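Local coordinates for superoxide dismutase [Ni] (Streptomyces coelicolor, PDB 1T6U), which catalyses the dismutation of superoxide to hydrogen peroxide and molecular oxygen at a nickel centre, working as a hollow homohexamer of four-helix-bundle subunits, at residues 9-14 / 110-115; 24-29 / 92-97. The protein carries 1 engineered substitution. All blocks are in the same frame, centred on the assembly; numbering follows the deposited sequence.

Interaction 1 of 2, residues 9-14 / 110-115; sequences YDPAQA and IFWETK
Pro11 lies over one face of the Phe111 ring, where the turn leading into helix 12-30 meets the last turns of helix 94-115 at one end of the subunit's four-helix bundle. This is the dense part of the contact. Pro11 CD sits 3.6 Å from the centroid of the Phe111 ring, a CH-pi contact over the face, displaced toward the rim. Pro11 CG packs just as closely, 3.6 Å from Phe111 CG. Swinging CG anti to its own backbone N (chi1 179°) carries the phenyl group away from helix 94-115 and against the proline. The far end of the same ring reaches Tyr9: Phe111 CZ approaches Tyr9 O obliquely, and Tyr9 CB lies 3.9 Å from Phe111 CE1. Beyond CB the tyrosine turns away from Phe111, and its ring meets Tyr62 of helix 34-62 edge to face; Phe111 packs against Tyr62 as well. The Tyr9 side chain comes to about 4 Å from that of His1, a nickel ligand.

The other flank is looser and wet. Trp112 presents the edge of its indole to the Asp10 carboxylate, with CZ2 3.8 Å from Asp10 OD2 and the two planes 78° apart. No direct hydrogen bond joins the two segments here. One water donates to Asp10 OD1 and accepts a weak bond from Trp112 NE1; a second water accepts from Lys115 NZ and, weakly, from Tyr9 N. Asp10 has a further task: with CG anti to its backbone N, its carboxylate comes back over the turn that leads into helix 12-30, where it accepts a capping bond. There Ala12 N donates to Asp10 OD1 over 2.8 Å, nearly straight at 169°, from above the carboxylate plane.

Interaction 2 of 2, residues 24-29 / 92-97; sequences VQEKMA and KDPATG
Thr96 OG1 accepts from Gln25 NE2 across the contact and donates to Asp93 O within its own helix turn. The bond from Gln25 NE2 to Thr96 OG1 is 2.9 Å long but bent, 133° at the hydrogen, and the hydroxyl is tilted 30° from the amide plane. The other, Thr96 OG1 to Asp93 O, is 2.7 Å and nearly collinear with the carbonyl; Asp93 O also takes Thr96 N. Thr96 has chi1 of 63°, which tucks OG1 between its backbone N and carbonyl carbon, facing back toward Asp93. Ser91 O takes a second bond from NE2, and Gln25 OE1 receives a weak, bent one from Gly97 N at 3.1 Å, so both ends of the buried amide are held. On the way there Gln25 CB passes 3.1 Å from Lys92 O.

Apolar contacts lie on both sides of this reach. Glu26 CG rests on the Pro94 ring, 3.7 Å from Pro94 CB, near the surface. Met28, bent at chi3, brings CE to 3.8 Å from Lys92 CG, the two chains crossing at about a right angle; His35 of a third subunit packs on both.

Asp93 OD1 accepts from Ala95 N at 3.0 Å, the donor above the carboxylate plane, placing Asp93 at the N-cap: a capped helix start joined to a glutamine of helix 12-30, at one end of the four-helix bundle.

Overall arrangement
Interactions 1 and 2 tie the same two helices, 12-30 and 94-115, near their two ends: each pairs the beginning of one helix with the end of the other, as expected for antiparallel partners in a four-helix bundle. Their centres are 25 Å apart, on opposite sides of the chain's centre, and along the chain interaction 2 is nested within the loop closed by interaction 1. Interaction 1 adjoins the active site, the Tyr9 side chain being about 5 Å from a nickel ion bound by His1, Cys2 and Cys6. Interaction 2 is more remote, the Glu26 side chain being about 12 Å from a bound nickel ion. Both border the second subunit, through Ile16 of that subunit beside 9-14 and its Leu4 and Pro5 beside 24-29.

Interaction 1 of 2, residues 9-14 / 110-115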
loop_
_atom_site.group_PDB
_atom_site.type_symbol
_atom_site.label_atom_id
_atom_site.label_comp_id
_atom_site.label_asym_id
_atom_site.label_seq_id
_atom_site.Cartn_x
_atom_site.Cartn_y
_atom_site.Cartn_z
ATOM N N TYR A 9 5.878 20.091 6.474
ATOM C CA TYR A 9 4.474 19.844 6.796
ATOM C C TYR A 9 3.572 20.900 6.209
ATOM O O TYR A 9 3.953 22.060 6.099
ATOM C CB TYR A 9 4.184 19.882 8.308
ATOM C CG TYR A 9 4.981 18.895 9.124
ATOM C CD1 TYR A 9 6.236 19.222 9.576
ATOM C CD2 TYR A 9 4.464 17.651 9.401
ATOM C CE1 TYR A 9 6.941 18.294 10.316
ATOM C CE2 TYR A 9 5.153 16.728 10.137
ATOM C CZ TYR A 9 6.402 17.071 10.583
ATOM O OH TYR A 9 7.127 16.172 11.330
ATOM N N ASP A 10 2.336 20.519 5.884
ATOM C CA ASP A 10 1.325 21.480 5.472
ATOM C C ASP A 10 -0.024 20.803 5.629
ATOM O O ASP A 10 -0.231 19.735 5.033
ATOM C CB ASP A 10 1.542 21.955 4.054
ATOM C CG ASP A 10 0.742 23.173 3.676
ATOM O OD1 ASP A 10 -0.397 23.291 4.134
ATOM O OD2 ASP A 10 1.221 24.044 2.912
ATOM N N PRO A 11 -0.924 21.393 6.405
ATOM C CA PRO A 11 -2.283 20.878 6.499
ATOM C C PRO A 11 -3.005 20.792 5.157
ATOM O O PRO A 11 -4.023 20.088 5.099
ATOM C CB PRO A 11 -2.997 21.876 7.392
ATOM C CG PRO A 11 -1.927 22.521 8.171
ATOM C CD PRO A 11 -0.740 22.587 7.261
ATOM N N ALA A 12 -2.525 21.415 4.104
ATOM C CA ALA A 12 -3.064 21.240 2.774
ATOM C C ALA A 12 -3.137 19.802 2.320
ATOM O O ALA A 12 -3.992 19.447 1.522
ATOM C CB ALA A 12 -2.150 21.921 1.772
ATOM N N GLN A 13 -2.269 18.896 2.780
ATOM C CA GLN A 13 -2.351 17.495 2.393
ATOM C C GLN A 13 -3.675 16.910 2.870
ATOM O O GLN A 13 -4.369 16.273 2.078
ATOM C CB GLN A 13 -1.161 16.666 2.919
ATOM C CG GLN A 13 0.206 17.159 2.470
ATOM C CD GLN A 13 1.281 16.129 2.764
ATOM O OE1 GLN A 13 1.784 15.992 3.907
ATOM N NE2 GLN A 13 1.678 15.386 1.735
ATOM N N ALA A 14 -3.999 17.163 4.144
ATOM C CA ALA A 14 -5.285 16.747 4.674
ATOM C C ALA A 14 -6.430 17.473 3.984
ATOM O O ALA A 14 -7.459 16.854 3.616
ATOM C CB ALA A 14 -5.358 17.025 6.175
ATOM N N ILE A 110 -4.236 27.129 13.644
ATOM C CA ILE A 110 -3.240 26.901 14.721
ATOM C C ILE A 110 -1.861 26.596 14.146
ATOM O O ILE A 110 -0.844 27.191 14.510
ATOM C CB ILE A 110 -3.774 25.814 15.666
ATOM C CG1 ILE A 110 -5.058 26.286 16.399
ATOM C CG2 ILE A 110 -2.742 25.312 16.641
ATOM C CD1 ILE A 110 -5.684 25.225 17.268
ATOM N N PHE A 111 -1.831 25.650 13.175
ATOM C CA PHE A 111 -0.588 25.329 12.484
ATOM C C PHE A 111 0.164 26.594 12.067
ATOM O O PHE A 111 1.336 26.825 12.384
ATOM C CB PHE A 111 -0.888 24.399 11.313
ATOM C CG PHE A 111 0.367 24.046 10.526
ATOM C CD1 PHE A 111 1.166 22.991 10.897
ATOM C CD2 PHE A 111 0.783 24.795 9.425
ATOM C CE1 PHE A 111 2.322 22.684 10.180
ATOM C CE2 PHE A 111 1.909 24.473 8.690
ATOM C CZ PHE A 111 2.713 23.419 9.085
ATOM N N TRP A 112 -0.510 27.448 11.294
ATOM C CA TRP A 112 0.206 28.640 10.759
ATOM C C TRP A 112 0.538 29.597 11.881
ATOM O O TRP A 112 1.579 30.243 11.776
ATOM C CB TRP A 112 -0.549 29.274 9.577
ATOM C CG TRP A 112 -0.463 28.340 8.392
ATOM C CD1 TRP A 112 -1.483 27.565 7.855
ATOM C CD2 TRP A 112 0.707 28.090 7.630
ATOM N NE1 TRP A 112 -0.983 26.859 6.807
ATOM C CE2 TRP A 112 0.346 27.158 6.639
ATOM C CE3 TRP A 112 2.024 28.553 7.673
ATOM C CZ2 TRP A 112 1.259 26.676 5.692
ATOM C CZ3 TRP A 112 2.909 28.076 6.741
ATOM C CH2 TRP A 112 2.532 27.151 5.761
ATOM N N GLU A 113 -0.246 29.703 12.930
ATOM C CA GLU A 113 0.214 30.542 14.071
ATOM C C GLU A 113 1.535 30.027 14.632
ATOM O O GLU A 113 2.493 30.734 14.930
ATOM C CB GLU A 113 -0.847 30.572 15.172
ATOM C CG GLU A 113 -2.041 31.391 14.766
ATOM C CD GLU A 113 -3.172 31.488 15.773
ATOM O OE1 GLU A 113 -3.047 30.974 16.899
ATOM O OE2 GLU A 113 -4.210 32.112 15.445
ATOM N N THR A 114 1.613 28.681 14.763
ATOM C CA THR A 114 2.861 28.111 15.287
ATOM C C THR A 114 4.060 28.240 14.329
ATOM O O THR A 114 5.190 28.068 14.791
ATOM C CB THR A 114 2.714 26.632 15.706
ATOM O OG1 THR A 114 2.545 25.828 14.529
ATOM C CG2 THR A 114 1.508 26.414 16.586
ATOM N N LYS A 115 3.922 28.545 13.056
ATOM C CA LYS A 115 4.980 28.730 12.097
ATOM C C LYS A 115 5.545 30.166 12.117
ATOM O O LYS A 115 6.569 30.408 11.526
ATOM C CB LYS A 115 4.420 28.446 10.708
ATOM C CG LYS A 115 4.172 26.984 10.487
ATOM C CD LYS A 115 5.449 26.184 10.209
ATOM C CE LYS A 115 5.886 26.346 8.765
ATOM N NZ LYS A 115 7.162 25.604 8.493
HETATM O O HOH W 1 7.012 22.596 8.497
HETATM O O HOH W 2 -1.979 25.363 3.994
#

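Interaction 2 of 2, residues 24-29 / 92-97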
loop_
_atom_site.group_PDB
_atom_site.type_symbol
_atom_site.label_atom_id
_atom_site.label_comp_id
_atom_site.label_asym_id
_atom_site.label_seq_id
_atom_site.Cartn_x
_atom_site.Cartn_y
_atom_site.Cartn_z
ATOM N N VAL A 24 -16.744 14.121 -3.966
ATOM C CA VAL A 24 -17.334 12.812 -4.227
ATOM C C VAL A 24 -18.752 12.739 -3.699
ATOM O O VAL A 24 -19.661 12.279 -4.405
ATOM C CB VAL A 24 -16.439 11.691 -3.672
ATOM C CG1 VAL A 24 -17.136 10.341 -3.790
ATOM C CG2 VAL A 24 -15.126 11.636 -4.439
ATOM N N GLN A 25 -18.979 13.205 -2.482
ATOM C CA GLN A 25 -20.326 13.232 -1.925
ATOM C C GLN A 25 -21.260 14.058 -2.817
ATOM O O GLN A 25 -22.368 13.593 -3.101
ATOM C CB GLN A 25 -20.315 13.756 -0.484
ATOM C CG GLN A 25 -19.553 12.857 0.466
ATOM C CD GLN A 25 -19.318 13.448 1.839
ATOM O OE1 GLN A 25 -19.001 14.637 1.972
ATOM N NE2 GLN A 25 -19.416 12.592 2.862
ATOM N N GLU A 26 -20.836 15.244 -3.272
ATOM C CA GLU A 26 -21.699 16.034 -4.162
ATOM C C GLU A 26 -22.051 15.266 -5.431
ATOM O O GLU A 26 -23.190 15.219 -5.940
ATOM C CB GLU A 26 -21.012 17.360 -4.465
ATOM C CG GLU A 26 -20.814 18.273 -3.288
ATOM C CD GLU A 26 -19.812 19.390 -3.442
ATOM O OE1 GLU A 26 -19.858 20.380 -2.680
ATOM O OE2 GLU A 26 -18.922 19.345 -4.309
ATOM N N LYS A 27 -21.043 14.617 -6.009
ATOM C CA LYS A 27 -21.293 13.879 -7.244
ATOM C C LYS A 27 -22.215 12.692 -7.054
ATOM O O LYS A 27 -22.958 12.319 -7.947
ATOM C CB LYS A 27 -19.947 13.395 -7.818
ATOM C CG LYS A 27 -19.134 14.584 -8.333
ATOM C CD LYS A 27 -17.810 14.245 -8.908
ATOM C CE LYS A 27 -17.141 15.396 -9.625
ATOM N NZ LYS A 27 -17.956 16.161 -10.596
ATOM N N MET A 28 -22.178 12.076 -5.900
ATOM C CA MET A 28 -23.084 10.970 -5.615
ATOM C C MET A 28 -24.513 11.435 -5.695
ATOM O O MET A 28 -25.382 10.680 -6.014
ATOM C CB MET A 28 -22.793 10.330 -4.239
ATOM C CG MET A 28 -21.416 9.663 -4.203
ATOM S SD MET A 28 -21.014 8.822 -2.658
ATOM C CE MET A 28 -21.886 7.274 -2.905
ATOM N N ALA A 29 -24.773 12.686 -5.372
ATOM C CA ALA A 29 -26.173 13.102 -5.347
ATOM C C ALA A 29 -26.661 13.277 -6.779
ATOM O O ALA A 29 -27.854 13.305 -7.032
ATOM C CB ALA A 29 -26.292 14.368 -4.525
ATOM N N LYS A 92 -23.008 9.932 2.509
ATOM C CA LYS A 92 -23.089 10.519 1.182
ATOM C C LYS A 92 -23.301 12.036 1.253
ATOM O O LYS A 92 -23.193 12.716 0.222
ATOM C CB LYS A 92 -24.206 9.853 0.379
ATOM C CG LYS A 92 -23.938 8.378 0.086
ATOM C CD LYS A 92 -25.156 7.607 -0.408
ATOM C CE LYS A 92 -25.900 8.267 -1.519
ATOM N NZ LYS A 92 -27.183 7.605 -1.842
ATOM N N ASP A 93 -23.610 12.570 2.422
ATOM C CA ASP A 93 -24.010 13.969 2.572
ATOM C C ASP A 93 -22.801 14.874 2.502
ATOM O O ASP A 93 -22.009 14.734 3.443
ATOM C CB ASP A 93 -24.735 14.108 3.897
ATOM C CG ASP A 93 -25.149 15.520 4.231
ATOM O OD1 ASP A 93 -25.078 16.379 3.329
ATOM O OD2 ASP A 93 -25.524 15.752 5.409
ATOM N N PRO A 94 -22.656 15.750 1.514
ATOM C CA PRO A 94 -21.481 16.632 1.494
ATOM C C PRO A 94 -21.369 17.549 2.724
ATOM O O PRO A 94 -20.247 18.044 2.954
ATOM C CB PRO A 94 -21.663 17.455 0.224
ATOM C CG PRO A 94 -22.947 17.060 -0.403
ATOM C CD PRO A 94 -23.544 15.982 0.388
ATOM N N ALA A 95 -22.415 17.762 3.512
ATOM C CA ALA A 95 -22.257 18.508 4.733
ATOM C C ALA A 95 -21.318 17.810 5.709
ATOM O O ALA A 95 -20.698 18.455 6.542
ATOM C CB ALA A 95 -23.582 18.817 5.411
ATOM N N THR A 96 -21.205 16.507 5.637
ATOM C CA THR A 96 -20.288 15.751 6.496
ATOM C C THR A 96 -18.863 16.005 6.012
ATOM O O THR A 96 -17.971 16.229 6.832
ATOM C CB THR A 96 -20.563 14.248 6.605
ATOM O OG1 THR A 96 -20.434 13.568 5.344
ATOM C CG2 THR A 96 -21.982 14.020 7.106
ATOM N N GLY A 97 -18.645 15.977 4.701
ATOM C CA GLY A 97 -17.323 16.381 4.233
ATOM C C GLY A 97 -17.013 17.824 4.609
ATOM O O GLY A 97 -15.852 18.130 4.931
#